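Local atomic coordinates of metal transporter CNNM3 (Homo sapiens, PDB entry 6DFD), a protein that probably takes part in magnesium efflux across the membrane, an activity thought to require its dimer-forming cyclic nucleotide-binding homology domain. Residues Y100-S105 and Y177-T182; V108-L113 and L191-R196; R118-I123 and T182-S187. The protein carries 6 engineered substitutions. All blocks are in the same frame, centred on the assembly; numbering follows the deposited sequence.

Contact 1 of 3, residues Y100-S105 and Y177-T182; sequences YLYQRS and YCPDYT
The rings of Y102 and Y181 meet as a T-shaped pair, and this is the close-packed end of the contact. Y181 brings its edge, led by CE2, to one face of Y102, with centroids 5.5 Å apart and planes 64° to each other. Beyond the rings, both phenol oxygens leave the pair: Y102 OH reaches the backbone of Y110, while Y181 OH bonds E126 of the second subunit. The branches of T182 divide the work. At chi1 -53° T182 OG1 lies beside its own backbone N and CG2 anti to it; T182 CG2 is then 3.2 Å from Y102 O and 3.6 Å from Y100 CD2, at the edge of the Y100 ring and in its plane. The hydroxyl accepts a nearly straight bond, R104 N to T182 OG1 at 3.1 Å, with an N-H...O angle of 170°.

R104 and D180 form a middle zone. R104 lays one face of its guanidinium over D180 O, with NH1 at 3.3 Å in poor hydrogen-bond geometry; its N-H groups go to E122 and G124 O. D180 is buried at the dimer interface, where OD2 bonds K125 N of the second subunit. The solvent side is at S105, held by its backbone, S105 N to P179 O at 3.0 Å; C178 CB lies 3.8 Å from S105 C.

Where strand 100-102 begins this run, L101 and Y102 both face V183. That is a classic beta bulge, here turning the border strand of a sheet in the beta-barrel of a cyclic nucleotide-binding homology domain.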
loop_
_atom_site.group_PDB
_atom_site.type_symbol
_atom_site.label_atom_id
_atom_site.label_comp_id
_atom_site.label_asym_id
_atom_site.label_seq_id
_atom_site.Cartn_x
_atom_site.Cartn_y
_atom_site.Cartn_z
ATOM N N TYR A 100 -13.662 -7.363 2.512
ATOM C CA TYR A 100 -12.272 -7.709 2.780
ATOM C C TYR A 100 -11.755 -8.646 1.698
ATOM O O TYR A 100 -12.316 -9.725 1.479
ATOM C CB TYR A 100 -12.118 -8.352 4.157
ATOM C CG TYR A 100 -12.307 -7.348 5.262
ATOM C CD1 TYR A 100 -13.571 -7.029 5.709
ATOM C CD2 TYR A 100 -11.220 -6.695 5.832
ATOM C CE1 TYR A 100 -13.762 -6.096 6.712
ATOM C CE2 TYR A 100 -11.401 -5.758 6.837
ATOM C CZ TYR A 100 -12.674 -5.466 7.270
ATOM O OH TYR A 100 -12.869 -4.540 8.269
ATOM N N LEU A 101 -10.680 -8.233 1.038
ATOM C CA LEU A 101 -9.990 -9.075 0.068
ATOM C C LEU A 101 -8.909 -9.924 0.722
ATOM O O LEU A 101 -8.679 -11.071 0.309
ATOM C CB LEU A 101 -9.369 -8.202 -1.021
ATOM C CG LEU A 101 -10.299 -7.232 -1.755
ATOM C CD1 LEU A 101 -9.529 -6.498 -2.854
ATOM C CD2 LEU A 101 -11.505 -7.963 -2.330
ATOM N N TYR A 102 -8.243 -9.377 1.736
ATOM C CA TYR A 102 -7.226 -10.084 2.493
ATOM C C TYR A 102 -7.351 -9.698 3.956
ATOM O O TYR A 102 -7.740 -8.574 4.283
ATOM C CB TYR A 102 -5.818 -9.755 1.997
ATOM C CG TYR A 102 -5.593 -10.179 0.572
ATOM C CD1 TYR A 102 -5.118 -11.446 0.277
ATOM C CD2 TYR A 102 -5.873 -9.317 -0.478
ATOM C CE1 TYR A 102 -4.914 -11.845 -1.031
ATOM C CE2 TYR A 102 -5.673 -9.705 -1.791
ATOM C CZ TYR A 102 -5.192 -10.975 -2.056
ATOM O OH TYR A 102 -4.992 -11.384 -3.355
ATOM N N GLN A 103 -7.014 -10.639 4.832
ATOM C CA GLN A 103 -7.031 -10.378 6.262
ATOM C C GLN A 103 -5.769 -10.952 6.879
ATOM O O GLN A 103 -5.435 -12.116 6.635
ATOM C CB GLN A 103 -8.278 -10.975 6.910
ATOM C CG GLN A 103 -9.558 -10.394 6.343
ATOM C CD GLN A 103 -10.786 -11.118 6.824
ATOM O OE1 GLN A 103 -11.453 -11.814 6.057
ATOM N NE2 GLN A 103 -11.092 -10.963 8.104
ATOM N N ARG A 104 -5.064 -10.121 7.648
ATOM C CA ARG A 104 -3.854 -10.542 8.342
ATOM C C ARG A 104 -4.015 -11.944 8.901
ATOM O O ARG A 104 -5.036 -12.273 9.508
ATOM C CB ARG A 104 -3.526 -9.585 9.488
ATOM C CG ARG A 104 -2.838 -8.300 9.102
ATOM C CD ARG A 104 -2.260 -7.648 10.353
ATOM N NE ARG A 104 -0.821 -7.871 10.459
ATOM C CZ ARG A 104 0.110 -7.021 10.035
ATOM N NH1 ARG A 104 -0.227 -5.863 9.473
ATOM N NH2 ARG A 104 1.392 -7.334 10.176
ATOM N N SER A 105 -2.996 -12.768 8.679
ATOM C CA SER A 105 -2.852 -14.089 9.276
ATOM C C SER A 105 -3.926 -15.071 8.824
ATOM O O SER A 105 -3.916 -16.223 9.273
ATOM C CB SER A 105 -2.854 -14.034 10.812
ATOM O OG SER A 105 -1.869 -13.135 11.300
ATOM N N TYR A 177 -0.513 -19.604 2.170
ATOM C CA TYR A 177 0.141 -18.373 2.577
ATOM C C TYR A 177 -0.816 -17.525 3.408
ATOM O O TYR A 177 -1.996 -17.387 3.076
ATOM C CB TYR A 177 0.607 -17.609 1.337
ATOM C CG TYR A 177 1.021 -16.174 1.568
ATOM C CD1 TYR A 177 0.334 -15.128 0.961
ATOM C CD2 TYR A 177 2.107 -15.865 2.375
ATOM C CE1 TYR A 177 0.714 -13.814 1.156
ATOM C CE2 TYR A 177 2.494 -14.554 2.578
ATOM C CZ TYR A 177 1.797 -13.532 1.965
ATOM O OH TYR A 177 2.178 -12.223 2.167
ATOM N N CYS A 178 -0.307 -16.984 4.512
ATOM C CA CYS A 178 -1.058 -16.047 5.333
ATOM C C CYS A 178 -0.464 -14.660 5.158
ATOM O O CYS A 178 0.709 -14.457 5.504
ATOM C CB CYS A 178 -1.022 -16.460 6.801
ATOM S SG CYS A 178 -1.821 -18.036 7.114
ATOM N N PRO A 179 -1.205 -13.684 4.639
ATOM C CA PRO A 179 -0.601 -12.377 4.371
ATOM C C PRO A 179 -0.377 -11.603 5.659
ATOM O O PRO A 179 -1.025 -11.840 6.680
ATOM C CB PRO A 179 -1.637 -11.692 3.476
ATOM C CG PRO A 179 -2.948 -12.253 3.951
ATOM C CD PRO A 179 -2.669 -13.655 4.467
ATOM N N ASP A 180 0.578 -10.677 5.605
ATOM C CA ASP A 180 0.798 -9.721 6.689
ATOM C C ASP A 180 0.146 -8.384 6.368
ATOM O O ASP A 180 0.691 -7.317 6.658
ATOM C CB ASP A 180 2.288 -9.544 6.965
ATOM C CG ASP A 180 3.019 -8.886 5.819
ATOM O OD1 ASP A 180 2.425 -8.759 4.729
ATOM O OD2 ASP A 180 4.186 -8.485 6.014
ATOM N N TYR A 181 -1.022 -8.431 5.736
ATOM C CA TYR A 181 -1.761 -7.223 5.418
ATOM C C TYR A 181 -3.245 -7.536 5.392
ATOM O O TYR A 181 -3.663 -8.679 5.192
ATOM C CB TYR A 181 -1.334 -6.615 4.077
ATOM C CG TYR A 181 -1.150 -7.606 2.942
ATOM C CD1 TYR A 181 0.098 -8.161 2.676
ATOM C CD2 TYR A 181 -2.211 -7.961 2.118
ATOM C CE1 TYR A 181 0.278 -9.057 1.632
ATOM C CE2 TYR A 181 -2.040 -8.857 1.071
ATOM C CZ TYR A 181 -0.792 -9.400 0.833
ATOM O OH TYR A 181 -0.613 -10.287 -0.208
ATOM N N THR A 182 -4.033 -6.494 5.615
ATOM C CA THR A 182 -5.469 -6.532 5.422
ATOM C C THR A 182 -5.804 -5.532 4.331
ATOM O O THR A 182 -5.229 -4.437 4.287
ATOM C CB THR A 182 -6.216 -6.194 6.727
ATOM O OG1 THR A 182 -5.748 -7.051 7.774
ATOM C CG2 THR A 182 -7.714 -6.374 6.569
#

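Contact 2 of 3, residues V108-L113 and L191-R196; sequences VDYFIL and LIKVTR
F111 and V194 exchange two backbone hydrogen bonds across an antiparallel ladder, F111 N to V194 O at 2.7 Å and V194 N to F111 O at 2.8 Å. L113 and I192 form the second hydrogen-bonded pair, and the ladder ends at R196 N to D109 O, 2.9 Å, where the first turn of helix 196-207 begins at its N-cap T195.

Aromatic and cationic contacts gather on the face that carries Y110, I112 and K193. K193, extended throughout, runs over the Y110 ring; K193 CE lies 3.5 Å from the centroid of that ring, over its face, a CH-pi contact. As a cation-pi partner, K193 NZ is 4.2 Å from the centroid of the Y110 ring and 21° off the normal. Chi1 of 51° places the Y110 ring between its own N and carbonyl carbon, and V108 CG2 lies against the opposite face, so the ring is clasped from both sides.

Apolar packing is diagonal as well as paired: I112 CG2 meets L191 CD2 at 3.9 Å, while on the other face L113 and I192 touch through their CB atoms.

Strand 84-87 flanks 189-195, and strand 137-138 flanks 110-114. F111, L113 and I192 pack on helix 47-60, whereas I112 and L191 face L101 of strand 100-102.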
loop_
_atom_site.group_PDB
_atom_site.type_symbol
_atom_site.label_atom_id
_atom_site.label_comp_id
_atom_site.label_asym_id
_atom_site.label_seq_id
_atom_site.Cartn_x
_atom_site.Cartn_y
_atom_site.Cartn_z
ATOM N N VAL A 108 -4.815 -17.544 2.596
ATOM C CA VAL A 108 -5.354 -17.074 1.330
ATOM C C VAL A 108 -4.616 -17.778 0.199
ATOM O O VAL A 108 -3.450 -18.165 0.336
ATOM C CB VAL A 108 -5.232 -15.541 1.201
ATOM C CG1 VAL A 108 -3.786 -15.136 0.893
ATOM C CG2 VAL A 108 -6.201 -15.021 0.152
ATOM N N ASP A 109 -5.305 -17.938 -0.933
ATOM C CA ASP A 109 -4.714 -18.651 -2.058
ATOM C C ASP A 109 -5.103 -18.016 -3.389
ATOM O O ASP A 109 -5.242 -18.717 -4.400
ATOM C CB ASP A 109 -5.112 -20.131 -2.044
ATOM C CG ASP A 109 -6.581 -20.345 -2.350
ATOM O OD1 ASP A 109 -7.375 -19.399 -2.181
ATOM O OD2 ASP A 109 -6.937 -21.468 -2.767
ATOM N N TYR A 110 -5.260 -16.695 -3.421
ATOM C CA TYR A 110 -5.523 -16.020 -4.681
ATOM C C TYR A 110 -4.771 -14.702 -4.762
ATOM O O TYR A 110 -4.416 -14.089 -3.750
ATOM C CB TYR A 110 -7.019 -15.777 -4.900
ATOM C CG TYR A 110 -7.720 -15.116 -3.727
ATOM C CD1 TYR A 110 -7.601 -13.755 -3.504
ATOM C CD2 TYR A 110 -8.499 -15.864 -2.852
ATOM C CE1 TYR A 110 -8.241 -13.146 -2.432
ATOM C CE2 TYR A 110 -9.149 -15.265 -1.778
ATOM C CZ TYR A 110 -9.013 -13.911 -1.575
ATOM O OH TYR A 110 -9.656 -13.325 -0.507
ATOM N N PHE A 111 -4.520 -14.304 -6.003
ATOM C CA PHE A 111 -3.929 -13.030 -6.377
ATOM C C PHE A 111 -5.046 -12.121 -6.868
ATOM O O PHE A 111 -5.980 -12.585 -7.529
ATOM C CB PHE A 111 -2.888 -13.270 -7.477
ATOM C CG PHE A 111 -2.525 -12.060 -8.285
ATOM C CD1 PHE A 111 -3.286 -11.683 -9.388
ATOM C CD2 PHE A 111 -1.386 -11.335 -7.989
ATOM C CE1 PHE A 111 -2.941 -10.586 -10.141
ATOM C CE2 PHE A 111 -1.033 -10.227 -8.747
ATOM C CZ PHE A 111 -1.810 -9.854 -9.823
ATOM N N ILE A 112 -4.963 -10.836 -6.529
ATOM C CA ILE A 112 -5.949 -9.855 -6.966
ATOM C C ILE A 112 -5.251 -8.650 -7.573
ATOM O O ILE A 112 -4.259 -8.147 -7.031
ATOM C CB ILE A 112 -6.868 -9.416 -5.806
ATOM C CG1 ILE A 112 -7.824 -10.556 -5.459
ATOM C CG2 ILE A 112 -7.648 -8.162 -6.186
ATOM C CD1 ILE A 112 -8.596 -10.343 -4.196
ATOM N N LEU A 113 -5.779 -8.185 -8.702
ATOM C CA LEU A 113 -5.415 -6.897 -9.273
ATOM C C LEU A 113 -6.690 -6.078 -9.358
ATOM O O LEU A 113 -7.727 -6.586 -9.799
ATOM C CB LEU A 113 -4.772 -7.036 -10.659
ATOM C CG LEU A 113 -4.464 -5.690 -11.331
ATOM C CD1 LEU A 113 -3.192 -5.739 -12.080
ATOM C CD2 LEU A 113 -5.567 -5.286 -12.287
ATOM N N LEU A 191 -12.388 -6.360 -10.232
ATOM C CA LEU A 191 -11.197 -7.103 -9.844
ATOM C C LEU A 191 -10.858 -8.189 -10.852
ATOM O O LEU A 191 -11.745 -8.814 -11.444
ATOM C CB LEU A 191 -11.391 -7.808 -8.484
ATOM C CG LEU A 191 -11.735 -6.967 -7.260
ATOM C CD1 LEU A 191 -11.860 -7.872 -6.066
ATOM C CD2 LEU A 191 -10.689 -5.900 -7.018
ATOM N N ILE A 192 -9.555 -8.433 -10.983
ATOM C CA ILE A 192 -9.004 -9.677 -11.515
ATOM C C ILE A 192 -8.610 -10.536 -10.321
ATOM O O ILE A 192 -7.849 -10.087 -9.457
ATOM C CB ILE A 192 -7.789 -9.398 -12.419
ATOM C CG1 ILE A 192 -8.228 -8.644 -13.676
ATOM C CG2 ILE A 192 -7.043 -10.689 -12.774
ATOM C CD1 ILE A 192 -9.239 -9.408 -14.556
ATOM N N LYS A 193 -9.134 -11.759 -10.253
ATOM C CA LYS A 193 -8.828 -12.696 -9.178
ATOM C C LYS A 193 -8.310 -13.994 -9.774
ATOM O O LYS A 193 -9.039 -14.682 -10.500
ATOM C CB LYS A 193 -10.059 -12.987 -8.326
ATOM C CG LYS A 193 -9.780 -13.872 -7.124
ATOM C CD LYS A 193 -11.081 -14.360 -6.484
ATOM C CE LYS A 193 -10.889 -14.750 -5.025
ATOM N NZ LYS A 193 -12.174 -15.146 -4.363
ATOM N N VAL A 194 -7.076 -14.350 -9.435
ATOM C CA VAL A 194 -6.446 -15.567 -9.942
ATOM C C VAL A 194 -6.086 -16.440 -8.754
ATOM O O VAL A 194 -5.286 -16.035 -7.901
ATOM C CB VAL A 194 -5.209 -15.260 -10.794
ATOM C CG1 VAL A 194 -4.540 -16.564 -11.247
ATOM C CG2 VAL A 194 -5.612 -14.423 -11.979
ATOM N N THR A 195 -6.678 -17.629 -8.693
ATOM C CA THR A 195 -6.355 -18.557 -7.630
ATOM C C THR A 195 -5.083 -19.323 -7.965
ATOM O O THR A 195 -4.635 -19.380 -9.115
ATOM C CB THR A 195 -7.494 -19.553 -7.384
ATOM O OG1 THR A 195 -7.603 -20.448 -8.497
ATOM C CG2 THR A 195 -8.827 -18.828 -7.183
ATOM N N ARG A 196 -4.505 -19.923 -6.932
ATOM C CA ARG A 196 -3.310 -20.729 -7.130
ATOM C C ARG A 196 -3.573 -21.857 -8.119
ATOM O O ARG A 196 -2.737 -22.141 -8.982
ATOM C CB ARG A 196 -2.835 -21.279 -5.788
ATOM C CG ARG A 196 -1.583 -22.137 -5.875
ATOM C CD ARG A 196 -0.984 -22.390 -4.499
ATOM N NE ARG A 196 -2.004 -22.711 -3.502
ATOM C CZ ARG A 196 -1.747 -23.033 -2.237
ATOM N NH1 ARG A 196 -0.496 -23.088 -1.798
ATOM N NH2 ARG A 196 -2.746 -23.306 -1.408
#

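Contact 3 of 3, residues R118-I123 and T182-S187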
loop_
_atom_site.group_PDB
_atom_site.type_symbol
_atom_site.label_atom_id
_atom_site.label_comp_id
_atom_site.label_asym_id
_atom_site.label_seq_id
_atom_site.Cartn_x
_atom_site.Cartn_y
_atom_site.Cartn_z
ATOM N N ARG A 118 -11.166 1.463 -5.009
ATOM C CA ARG A 118 -10.272 1.950 -3.968
ATOM C C ARG A 118 -10.291 1.009 -2.777
ATOM O O ARG A 118 -11.356 0.539 -2.361
ATOM C CB ARG A 118 -10.680 3.356 -3.508
ATOM C CG ARG A 118 -10.978 4.314 -4.632
ATOM C CD ARG A 118 -9.701 4.708 -5.364
ATOM N NE ARG A 118 -8.853 5.542 -4.524
ATOM C CZ ARG A 118 -7.750 6.154 -4.940
ATOM N NH1 ARG A 118 -7.342 6.018 -6.198
ATOM N NH2 ARG A 118 -7.055 6.903 -4.095
ATOM N N VAL A 119 -9.111 0.759 -2.214
ATOM C CA VAL A 119 -8.975 -0.108 -1.052
ATOM C C VAL A 119 -8.075 0.566 -0.025
ATOM O O VAL A 119 -7.231 1.404 -0.353
ATOM C CB VAL A 119 -8.403 -1.499 -1.418
ATOM C CG1 VAL A 119 -9.371 -2.259 -2.304
ATOM C CG2 VAL A 119 -7.045 -1.365 -2.079
ATOM N N GLU A 120 -8.272 0.193 1.229
ATOM C CA GLU A 120 -7.359 0.540 2.302
ATOM C C GLU A 120 -6.544 -0.692 2.641
ATOM O O GLU A 120 -7.094 -1.792 2.793
ATOM C CB GLU A 120 -8.102 1.033 3.547
ATOM C CG GLU A 120 -7.176 1.355 4.725
ATOM C CD GLU A 120 -7.931 1.895 5.932
ATOM O OE1 GLU A 120 -8.140 3.121 6.001
ATOM O OE2 GLU A 120 -8.322 1.083 6.798
ATOM N N VAL A 121 -5.240 -0.499 2.756
ATOM C CA VAL A 121 -4.296 -1.551 3.079
ATOM C C VAL A 121 -3.679 -1.204 4.421
ATOM O O VAL A 121 -3.226 -0.071 4.620
ATOM C CB VAL A 121 -3.198 -1.677 2.007
ATOM C CG1 VAL A 121 -2.314 -2.870 2.297
ATOM C CG2 VAL A 121 -3.803 -1.774 0.619
ATOM N N GLU A 122 -3.650 -2.171 5.331
ATOM C CA GLU A 122 -2.864 -2.050 6.552
ATOM C C GLU A 122 -1.856 -3.190 6.555
ATOM O O GLU A 122 -2.241 -4.358 6.442
ATOM C CB GLU A 122 -3.753 -2.063 7.799
ATOM C CG GLU A 122 -4.423 -3.371 8.095
ATOM C CD GLU A 122 -3.696 -4.153 9.167
ATOM O OE1 GLU A 122 -3.045 -5.161 8.825
ATOM O OE2 GLU A 122 -3.765 -3.748 10.347
ATOM N N ILE A 123 -0.570 -2.855 6.662
ATOM C CA ILE A 123 0.472 -3.785 6.244
ATOM C C ILE A 123 1.702 -3.653 7.133
ATOM O O ILE A 123 2.019 -2.576 7.649
ATOM C CB ILE A 123 0.835 -3.558 4.759
ATOM C CG1 ILE A 123 1.855 -4.601 4.298
ATOM C CG2 ILE A 123 1.362 -2.154 4.548
ATOM C CD1 ILE A 123 1.814 -4.859 2.818
ATOM N N THR A 182 -4.033 -6.494 5.615
ATOM C CA THR A 182 -5.469 -6.532 5.422
ATOM C C THR A 182 -5.804 -5.532 4.331
ATOM O O THR A 182 -5.229 -4.437 4.287
ATOM C CB THR A 182 -6.216 -6.194 6.727
ATOM O OG1 THR A 182 -5.748 -7.051 7.774
ATOM C CG2 THR A 182 -7.714 -6.374 6.569
ATOM N N VAL A 183 -6.721 -5.917 3.445
ATOM C CA VAL A 183 -7.125 -5.078 2.322
ATOM C C VAL A 183 -8.641 -5.008 2.316
ATOM O O VAL A 183 -9.313 -6.042 2.217
ATOM C CB VAL A 183 -6.603 -5.613 0.978
ATOM C CG1 VAL A 183 -7.088 -4.735 -0.167
ATOM C CG2 VAL A 183 -5.086 -5.685 0.993
ATOM N N ARG A 184 -9.181 -3.794 2.400
ATOM C CA ARG A 184 -10.617 -3.599 2.513
ATOM C C ARG A 184 -11.101 -2.640 1.441
ATOM O O ARG A 184 -10.524 -1.564 1.260
ATOM C CB ARG A 184 -10.991 -3.051 3.902
ATOM C CG ARG A 184 -12.485 -2.834 4.097
ATOM C CD ARG A 184 -12.802 -2.334 5.506
ATOM N NE ARG A 184 -12.045 -1.134 5.848
ATOM C CZ ARG A 184 -12.467 0.112 5.667
ATOM N NH1 ARG A 184 -13.662 0.362 5.140
ATOM N NH2 ARG A 184 -11.679 1.117 6.013
ATOM N N ALA A 185 -12.196 -3.000 0.781
ATOM C CA ALA A 185 -12.810 -2.110 -0.192
ATOM C C ALA A 185 -13.279 -0.825 0.472
ATOM O O ALA A 185 -13.857 -0.848 1.564
ATOM C CB ALA A 185 -14.001 -2.792 -0.852
ATOM N N LEU A 186 -13.037 0.294 -0.214
ATOM C CA LEU A 186 -13.600 1.588 0.132
ATOM C C LEU A 186 -14.640 2.051 -0.877
ATOM O O LEU A 186 -15.219 3.131 -0.706
ATOM C CB LEU A 186 -12.484 2.636 0.234
ATOM C CG LEU A 186 -11.344 2.330 1.197
ATOM C CD1 LEU A 186 -10.306 3.454 1.100
ATOM C CD2 LEU A 186 -11.852 2.174 2.629
ATOM N N SER A 187 -14.903 1.255 -1.906
ATOM C CA SER A 187 -15.803 1.592 -2.999
ATOM C C SER A 187 -16.165 0.287 -3.685
ATOM O O SER A 187 -15.569 -0.754 -3.405
ATOM C CB SER A 187 -15.150 2.550 -3.997
ATOM O OG SER A 187 -14.127 1.878 -4.739
HETATM O O HOH W 1 -9.497 -1.888 6.920
#
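E120 OE2 is gripped twice, by R184 and by a water. R184 NH2 gives E120 OE2 a weak bond at 3.4 Å, the single contact of the salt bridge. The water donates to the same oxygen and accepts from R184 NE at 2.9 Å, so direct and bridged links run side by side. A bend at chi3, 54°, turns the R184 guanidinium so that its edge meets both partners; the carboxylate plane stands 84° from it.

Further along this face, the bent side chain of E122 lays CG 3.6 Å from T182 CB, and its OE1 takes a long, weak bond from T182 OG1. The stronger partner of OE1 is R104.

Paired backbone bonds join E120 with R184 and E122 with T182. Past the strands, L186 N reaches R118 O at 2.7 Å, and S187 OG accepts from R118 N at 3.0 Å, so the pairing continues into the turn.

The other face is apolar: V183 sets CG1 3.7 Å from V119 CB and CG2 4.1 Å from V121 CG2, all three against Y138.

Tight backbone bonds and buried valines thus fix the register, while the long, water-bridged pairing with R184 probably helps to offset the charge of E120, and that of E122 is met by R104.

In the fold
V183 joins contacts 1 and 3, and Y110 joins contact 2 to contact 1. Contacts 1 and 3, centres about 11 Å apart, share T182 and strand 181-185, which lies between 100-102 and 119-123 in one sheet; L101 N to V183 O at 2.8 Å and Y102 O to V183 N at 3.0 Å carry the bulged strand. Contact 2, its centre about 12 Å from that of contact 1, belongs to the second sheet and is tied to the first through L101 O to Y110 OH, 2.6 Å. Contacts 2 and 3 do not touch beyond their chain connections. The dimer is reached from contacts 1 and 3: Y177 bonds E126 of the second subunit, and I123 packs on I123 of that subunit.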